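Local coordinates for protein probable glutaredoxin ssr2061 (Synechocystis sp., PDB 4MJE) that probably reduces low-molecular-weight disulfides and protein disulfides as a glutathione-dependent oxidoreductase of the thioredoxin fold, at residues S24-P27 with F28-R31; E53-E56 with A57-A60; Y85-G89 with A90-D94. The protein carries 1 engineered substitution. All blocks are in the same frame, centred on the assembly; numbering follows the deposited sequence.

Contact 1: residues S24-P27 with F28-R31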
loop_
_atom_site.group_PDB
_atom_site.type_symbol
_atom_site.label_atom_id
_atom_site.label_comp_id
_atom_site.label_asym_id
_atom_site.label_seq_id
_atom_site.Cartn_x
_atom_site.Cartn_y
_atom_site.Cartn_z
ATOM N N SER A 24 11.789 7.236 5.202
ATOM C CA SER A 24 12.276 7.489 3.849
ATOM C C SER A 24 13.566 6.749 3.547
ATOM O O SER A 24 13.810 6.310 2.416
ATOM C CB SER A 24 12.487 8.989 3.630
ATOM O OG SER A 24 13.424 9.510 4.532
ATOM N N THR A 25 14.408 6.606 4.566
ATOM C CA THR A 25 15.756 6.064 4.406
ATOM C C THR A 25 15.902 4.637 4.942
ATOM O O THR A 25 17.007 4.107 5.020
ATOM C CB THR A 25 16.769 6.986 5.094
ATOM O OG1 THR A 25 16.279 7.309 6.400
ATOM C CG2 THR A 25 16.957 8.276 4.295
ATOM N N CYS A 26 14.794 4.011 5.304
ATOM C CA CYS A 26 14.830 2.608 5.708
ATOM C C CYS A 26 14.951 1.726 4.472
ATOM O O CYS A 26 14.180 1.886 3.522
ATOM C CB CYS A 26 13.555 2.287 6.478
ATOM S SG CYS A 26 13.194 0.496 6.629
ATOM N N PRO A 27 15.934 0.821 4.441
ATOM C CA PRO A 27 16.163 0.048 3.216
ATOM C C PRO A 27 15.028 -0.907 2.911
ATOM O O PRO A 27 14.837 -1.241 1.742
ATOM C CB PRO A 27 17.448 -0.731 3.529
ATOM C CG PRO A 27 17.488 -0.822 5.027
ATOM C CD PRO A 27 16.879 0.460 5.507
ATOM N N PHE A 28 14.294 -1.352 3.929
ATOM C CA PHE A 28 13.150 -2.242 3.714
ATOM C C PHE A 28 11.977 -1.448 3.130
ATOM O O PHE A 28 11.289 -1.878 2.200
ATOM C CB PHE A 28 12.760 -2.912 5.027
ATOM C CG PHE A 28 13.827 -3.802 5.573
ATOM C CD1 PHE A 28 13.830 -5.133 5.232
ATOM C CD2 PHE A 28 14.821 -3.334 6.424
ATOM C CE1 PHE A 28 14.794 -5.988 5.709
ATOM C CE2 PHE A 28 15.808 -4.203 6.904
ATOM C CZ PHE A 28 15.784 -5.516 6.538
ATOM N N CYS A 29 11.784 -0.242 3.648
ATOM C CA CYS A 29 10.781 0.672 3.092
ATOM C C CYS A 29 11.119 1.018 1.645
ATOM O O CYS A 29 10.237 1.026 0.769
ATOM C CB CYS A 29 10.730 1.932 3.946
ATOM S SG CYS A 29 10.036 1.685 5.561
ATOM N N MET A 30 12.387 1.301 1.374
ATOM C CA MET A 30 12.805 1.641 0.023
ATOM C C MET A 30 12.516 0.491 -0.950
ATOM O O MET A 30 12.055 0.720 -2.066
ATOM C CB MET A 30 14.286 2.007 0.037
ATOM C CG MET A 30 14.586 3.340 0.708
ATOM S SD MET A 30 16.314 3.507 1.153
ATOM C CE MET A 30 17.056 3.544 -0.472
ATOM N N ARG A 31 12.743 -0.745 -0.529
ATOM C CA ARG A 31 12.480 -1.885 -1.396
ATOM C C ARG A 31 10.977 -2.053 -1.671
ATOM O O ARG A 31 10.567 -2.402 -2.784
ATOM C CB ARG A 31 13.056 -3.157 -0.759
ATOM C CG ARG A 31 13.075 -4.389 -1.644
ATOM C CD ARG A 31 13.779 -5.550 -0.979
ATOM N NE ARG A 31 15.151 -5.191 -0.652
ATOM C CZ ARG A 31 15.894 -5.786 0.277
ATOM N NH1 ARG A 31 15.408 -6.799 0.984
ATOM N NH2 ARG A 31 17.129 -5.358 0.496
HETATM O O HOH W 1 17.031 -2.493 0.500
#
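The F28 ring meets C26 at its edge: the sulfur SG lies near the ring plane, 5.4 Å from the centroid and 87° off the normal, a cysteine sulfur-aromatic contact. P27 approaches the same ring obliquely, its CG 3.9 Å from CD2 of F28. Outside the two segments F28 also packs on P69, and a sulfate ion, probably from the crystallisation liquor, sits beside it.

C26 occupies the N-cap of helix 27-39. With SG anti to its backbone N (chi1 163°), the sulfur reaches C29 N and accepts a nearly straight bond from it at 3.4 Å, with an angle of 165° at the hydrogen. The same pose leaves C26 SG and C29 SG 3.5 Å apart, in contact but not bonded to each other. C26 O accepts from M30 N at 2.9 Å, nearly in line with its C=O bond. CG of M30 lies 3.2 Å from C26 O. One residue on, P27 O accepts hydrogen bonds from R31 N, which lies above its carbonyl plane, and from a water, which in turn accepts a weak bond from R31 NH2.

With an alanine here in place of C26, C29 N is likely to lose its capping acceptor and the C29 thiol the sulfur beside it.

This is the CxxC geometry of a thioredoxin-type helix start: by similarity, C26 and C29 form the redox-active disulfide. Here the two are free thiols, consistent with the reduced state, and their spacing suggests that only a modest shift would bring them to bonding distance.

Contact 2: residues E53-E56 with A57-A60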
loop_
_atom_site.group_PDB
_atom_site.type_symbol
_atom_site.label_atom_id
_atom_site.label_comp_id
_atom_site.label_asym_id
_atom_site.label_seq_id
_atom_site.Cartn_x
_atom_site.Cartn_y
_atom_site.Cartn_z
ATOM N N GLU A 53 4.174 9.909 17.195
ATOM C CA GLU A 53 2.711 9.864 17.223
ATOM C C GLU A 53 2.164 9.082 16.034
ATOM O O GLU A 53 1.245 8.264 16.180
ATOM C CB GLU A 53 2.107 11.278 17.232
ATOM C CG GLU A 53 2.255 12.004 18.567
ATOM C CD GLU A 53 1.832 13.472 18.528
ATOM O OE1 GLU A 53 1.640 14.032 17.425
ATOM O OE2 GLU A 53 1.695 14.072 19.618
ATOM N N ALA A 54 2.740 9.316 14.860
ATOM C CA ALA A 54 2.291 8.620 13.670
ATOM C C ALA A 54 2.656 7.139 13.748
ATOM O O ALA A 54 1.901 6.293 13.269
ATOM C CB ALA A 54 2.859 9.252 12.414
ATOM N N ARG A 55 3.790 6.808 14.364
ATOM C CA ARG A 55 4.128 5.406 14.558
ATOM C C ARG A 55 3.108 4.693 15.450
ATOM O O ARG A 55 2.763 3.541 15.231
ATOM C CB ARG A 55 5.520 5.255 15.168
ATOM C CG ARG A 55 6.047 3.836 15.138
ATOM C CD ARG A 55 6.590 3.492 13.770
ATOM N NE ARG A 55 7.852 4.196 13.574
ATOM C CZ ARG A 55 9.063 3.645 13.620
ATOM N NH1 ARG A 55 9.235 2.331 13.733
ATOM N NH2 ARG A 55 10.137 4.423 13.510
ATOM N N GLU A 56 2.615 5.380 16.474
ATOM C CA GLU A 56 1.613 4.768 17.344
ATOM C C GLU A 56 0.256 4.626 16.627
ATOM O O GLU A 56 -0.458 3.655 16.840
ATOM C CB GLU A 56 1.476 5.585 18.630
ATOM C CG GLU A 56 2.744 5.675 19.508
ATOM C CD GLU A 56 3.575 4.425 19.519
ATOM O OE1 GLU A 56 2.998 3.345 19.727
ATOM O OE2 GLU A 56 4.801 4.537 19.325
ATOM N N ALA A 57 -0.101 5.576 15.771
ATOM C CA ALA A 57 -1.299 5.435 14.946
ATOM C C ALA A 57 -1.133 4.237 14.028
ATOM O O ALA A 57 -2.058 3.441 13.888
ATOM C CB ALA A 57 -1.553 6.702 14.128
ATOM N N MET A 58 0.040 4.109 13.410
ATOM C CA MET A 58 0.325 2.945 12.575
ATOM C C MET A 58 0.172 1.649 13.362
ATOM O O MET A 58 -0.506 0.722 12.911
ATOM C CB MET A 58 1.753 3.023 12.035
ATOM C CG MET A 58 2.097 1.905 11.080
ATOM S SD MET A 58 3.850 1.861 10.693
ATOM C CE MET A 58 4.488 1.032 12.153
ATOM N N ALA A 59 0.790 1.578 14.544
ATOM C CA ALA A 59 0.754 0.351 15.348
ATOM C C ALA A 59 -0.677 -0.026 15.724
ATOM O O ALA A 59 -1.018 -1.204 15.819
ATOM C CB ALA A 59 1.602 0.514 16.590
ATOM N N ALA A 60 -1.514 0.979 15.940
ATOM C CA ALA A 60 -2.897 0.736 16.319
ATOM C C ALA A 60 -3.656 -0.000 15.203
ATOM O O ALA A 60 -4.607 -0.737 15.470
ATOM C CB ALA A 60 -3.565 2.050 16.641
#
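R55 and M58 run side by side from helix 52-61, pointing the same way, and the terminal methyl CE of M58 meets the mid-chain CD of R55 at 3.6 Å. Both side chains leave the helix with CG anti to the backbone N. They differ in how they bend afterwards. M58 stays extended until its last torsion (chi3 80°), and that turn brings the methyl back alongside the arginine. R55 folds earlier, at chi2 and chi3, so that CD lies beside the methionine methyl while the guanidinium passes beyond it. There NH1 donates to the backbone oxygen of R66, and the side chain also packs on W23 and I48; M58, buried, rests on L68.

E56 is turned to a different side. Its CG stands beside the backbone N, and a bend at chi2 (-36°) curls the carboxylate back, leaving OE1 4.5 Å from CB of A59. The charge is paired outside the helix, OE1 making a salt bridge with R66 NH2. R66 is therefore gripped twice by consecutive helix residues, by its carbonyl and by its guanidinium.

Around these longer side chains the alanines make the routine contacts of a helix: CB of A59 lies 3.5 Å from R55 O, and CB of A57 is 3.6 Å from A54 O. Four i to i+4 bonds tie the segments together, among them M58 N to A54 O at 2.9 Å and A60 N to E56 O at 3.0 Å.

M58 and A59 are buried while E53, A57 and A60 face solvent, the amphipathic pattern of a helix that packs against one face of the central sheet in the thioredoxin fold of glutaredoxins.

Contact 3: residues Y85-G89 with A90-D94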
loop_
_atom_site.group_PDB
_atom_site.type_symbol
_atom_site.label_atom_id
_atom_site.label_comp_id
_atom_site.label_asym_id
_atom_site.label_seq_id
_atom_site.Cartn_x
_atom_site.Cartn_y
_atom_site.Cartn_z
ATOM N N TYR A 85 6.476 -8.718 -1.171
ATOM C CA TYR A 85 7.305 -9.429 -2.128
ATOM C C TYR A 85 6.914 -10.905 -2.201
ATOM O O TYR A 85 6.934 -11.500 -3.286
ATOM C CB TYR A 85 8.797 -9.273 -1.817
ATOM C CG TYR A 85 9.402 -8.037 -2.433
ATOM C CD1 TYR A 85 10.033 -8.093 -3.655
ATOM C CD2 TYR A 85 9.324 -6.821 -1.792
ATOM C CE1 TYR A 85 10.574 -6.971 -4.231
ATOM C CE2 TYR A 85 9.866 -5.682 -2.351
ATOM C CZ TYR A 85 10.503 -5.759 -3.576
ATOM O OH TYR A 85 11.060 -4.649 -4.161
ATOM N N ALA A 86 6.553 -11.510 -1.067
ATOM C CA ALA A 86 6.107 -12.903 -1.063
ATOM C C ALA A 86 4.816 -13.041 -1.869
ATOM O O ALA A 86 4.676 -13.946 -2.690
ATOM C CB ALA A 86 5.929 -13.426 0.381
ATOM N N LEU A 87 3.870 -12.139 -1.661
ATOM C CA LEU A 87 2.637 -12.165 -2.439
ATOM C C LEU A 87 2.929 -12.050 -3.927
ATOM O O LEU A 87 2.332 -12.754 -4.732
ATOM C CB LEU A 87 1.693 -11.034 -2.017
ATOM C CG LEU A 87 0.951 -11.203 -0.699
ATOM C CD1 LEU A 87 0.349 -9.889 -0.256
ATOM C CD2 LEU A 87 -0.145 -12.264 -0.812
ATOM N N ASP A 88 3.825 -11.152 -4.307
ATOM C CA ASP A 88 4.125 -11.000 -5.723
ATOM C C ASP A 88 4.769 -12.278 -6.294
ATOM O O ASP A 88 4.435 -12.719 -7.391
ATOM C CB ASP A 88 5.011 -9.792 -5.988
ATOM C CG ASP A 88 4.955 -9.332 -7.442
ATOM O OD1 ASP A 88 6.009 -8.902 -7.961
ATOM O OD2 ASP A 88 3.853 -9.374 -8.052
ATOM N N GLY A 89 5.657 -12.902 -5.531
ATOM C CA GLY A 89 6.297 -14.125 -5.986
ATOM C C GLY A 89 5.348 -15.292 -6.138
ATOM O O GLY A 89 5.588 -16.207 -6.930
ATOM N N ALA A 90 4.269 -15.257 -5.367
ATOM C CA ALA A 90 3.237 -16.281 -5.433
ATOM C C ALA A 90 2.208 -15.993 -6.513
ATOM O O ALA A 90 1.324 -16.810 -6.743
ATOM C CB ALA A 90 2.541 -16.411 -4.087
ATOM N N GLY A 91 2.324 -14.828 -7.148
ATOM C CA GLY A 91 1.368 -14.403 -8.153
ATOM C C GLY A 91 0.085 -13.839 -7.587
ATOM O O GLY A 91 -0.915 -13.777 -8.296
ATOM N N LYS A 92 0.121 -13.377 -6.344
ATOM C CA LYS A 92 -1.079 -12.971 -5.643
ATOM C C LYS A 92 -1.146 -11.475 -5.366
ATOM O O LYS A 92 -2.130 -11.017 -4.776
ATOM C CB LYS A 92 -1.171 -13.713 -4.318
ATOM C CG LYS A 92 -1.368 -15.199 -4.465
ATOM C CD LYS A 92 -1.587 -15.821 -3.127
ATOM C CE LYS A 92 -1.984 -17.258 -3.252
ATOM N NZ LYS A 92 -1.445 -17.973 -2.070
ATOM N N LEU A 93 -0.149 -10.700 -5.770
ATOM C CA LEU A 93 -0.189 -9.272 -5.488
ATOM C C LEU A 93 -1.043 -8.545 -6.509
ATOM O O LEU A 93 -1.883 -7.730 -6.132
ATOM C CB LEU A 93 1.216 -8.674 -5.467
ATOM C CG LEU A 93 1.276 -7.194 -5.087
ATOM C CD1 LEU A 93 0.604 -6.891 -3.753
ATOM C CD2 LEU A 93 2.725 -6.756 -5.047
ATOM N N ASP A 94 -0.848 -8.824 -7.790
ATOM C CA ASP A 94 -1.612 -8.116 -8.805
ATOM C C ASP A 94 -3.144 -8.150 -8.562
ATOM O O ASP A 94 -3.792 -7.118 -8.619
ATOM C CB ASP A 94 -1.251 -8.611 -10.212
ATOM C CG ASP A 94 0.157 -8.192 -10.650
ATOM O OD1 ASP A 94 0.739 -8.877 -11.523
ATOM O OD2 ASP A 94 0.673 -7.192 -10.140
HETATM O O HOH W 2 1.387 -10.675 -8.263
#
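A Schellman motif closes helix 81-89, with L87 and D88 of its last turn receiving amides from K92 and G91. K92 N bonds to L87 O at 2.8 Å, the six-to-one link, and G91 N bonds to D88 O at 3.0 Å, the five-to-two link. The second donor stands well above the carbonyl plane of D88, 68° out of it. L87 O has a further, weak bond from A90 N, whose main acceptor is A86 O. The chain leaves the helical path at G91, where phi is +79°, a positive value that glycine takes more easily than most residues.

The apolar contact expected of such a cap is present: L87 and K92 cross at about a right angle, with CD2 of L87 3.9 Å from CB of K92, while the rest of the lysine leads away. In the glutaredoxin fold this turn joins helix 81-89 to the short C-terminal helix 93-97, and L93, buried, packs on L35 and K39 of helix 27-39. The L93 side chain crosses that of D88 obliquely, its CB 3.7 Å from CA of D88 and its CD2 3.9 Å from CB of D88.

With CG anti to its backbone N (chi1 -161°), D88 directs its carboxylate past L93. A water donates to D88 OD2 at 2.8 Å and accepts from D94 N, bridging the turn. The two carboxylates come near each other, D88 OD2 to D94 OD2 at 4.4 Å; K39 NZ makes a salt bridge to each, which probably offsets their mutual repulsion.

The three contacts follow one another along the chain without overlap, on helices around a four-stranded mixed sheet. Contact 1 opens helix 27-39, contact 2 lies within helix 52-61, and contact 3 joins helix 81-89 to helix 93-97. Contacts 2 and 3 fall on opposite sides of the chain's centre, their own centres about 26 Å apart. Contacts 1 and 3, centres about 19 Å apart, touch directly, Y85 OH probably hydrogen-bonding to R31 O. Helix 27-39 also meets contact 3 through L35 and K39, so the CxxC helix is tied to the C-terminal helices. Contact 2 touches neither, but C29 and M58 both pack on L68, whose loop connects the CxxC end with helix 52-61.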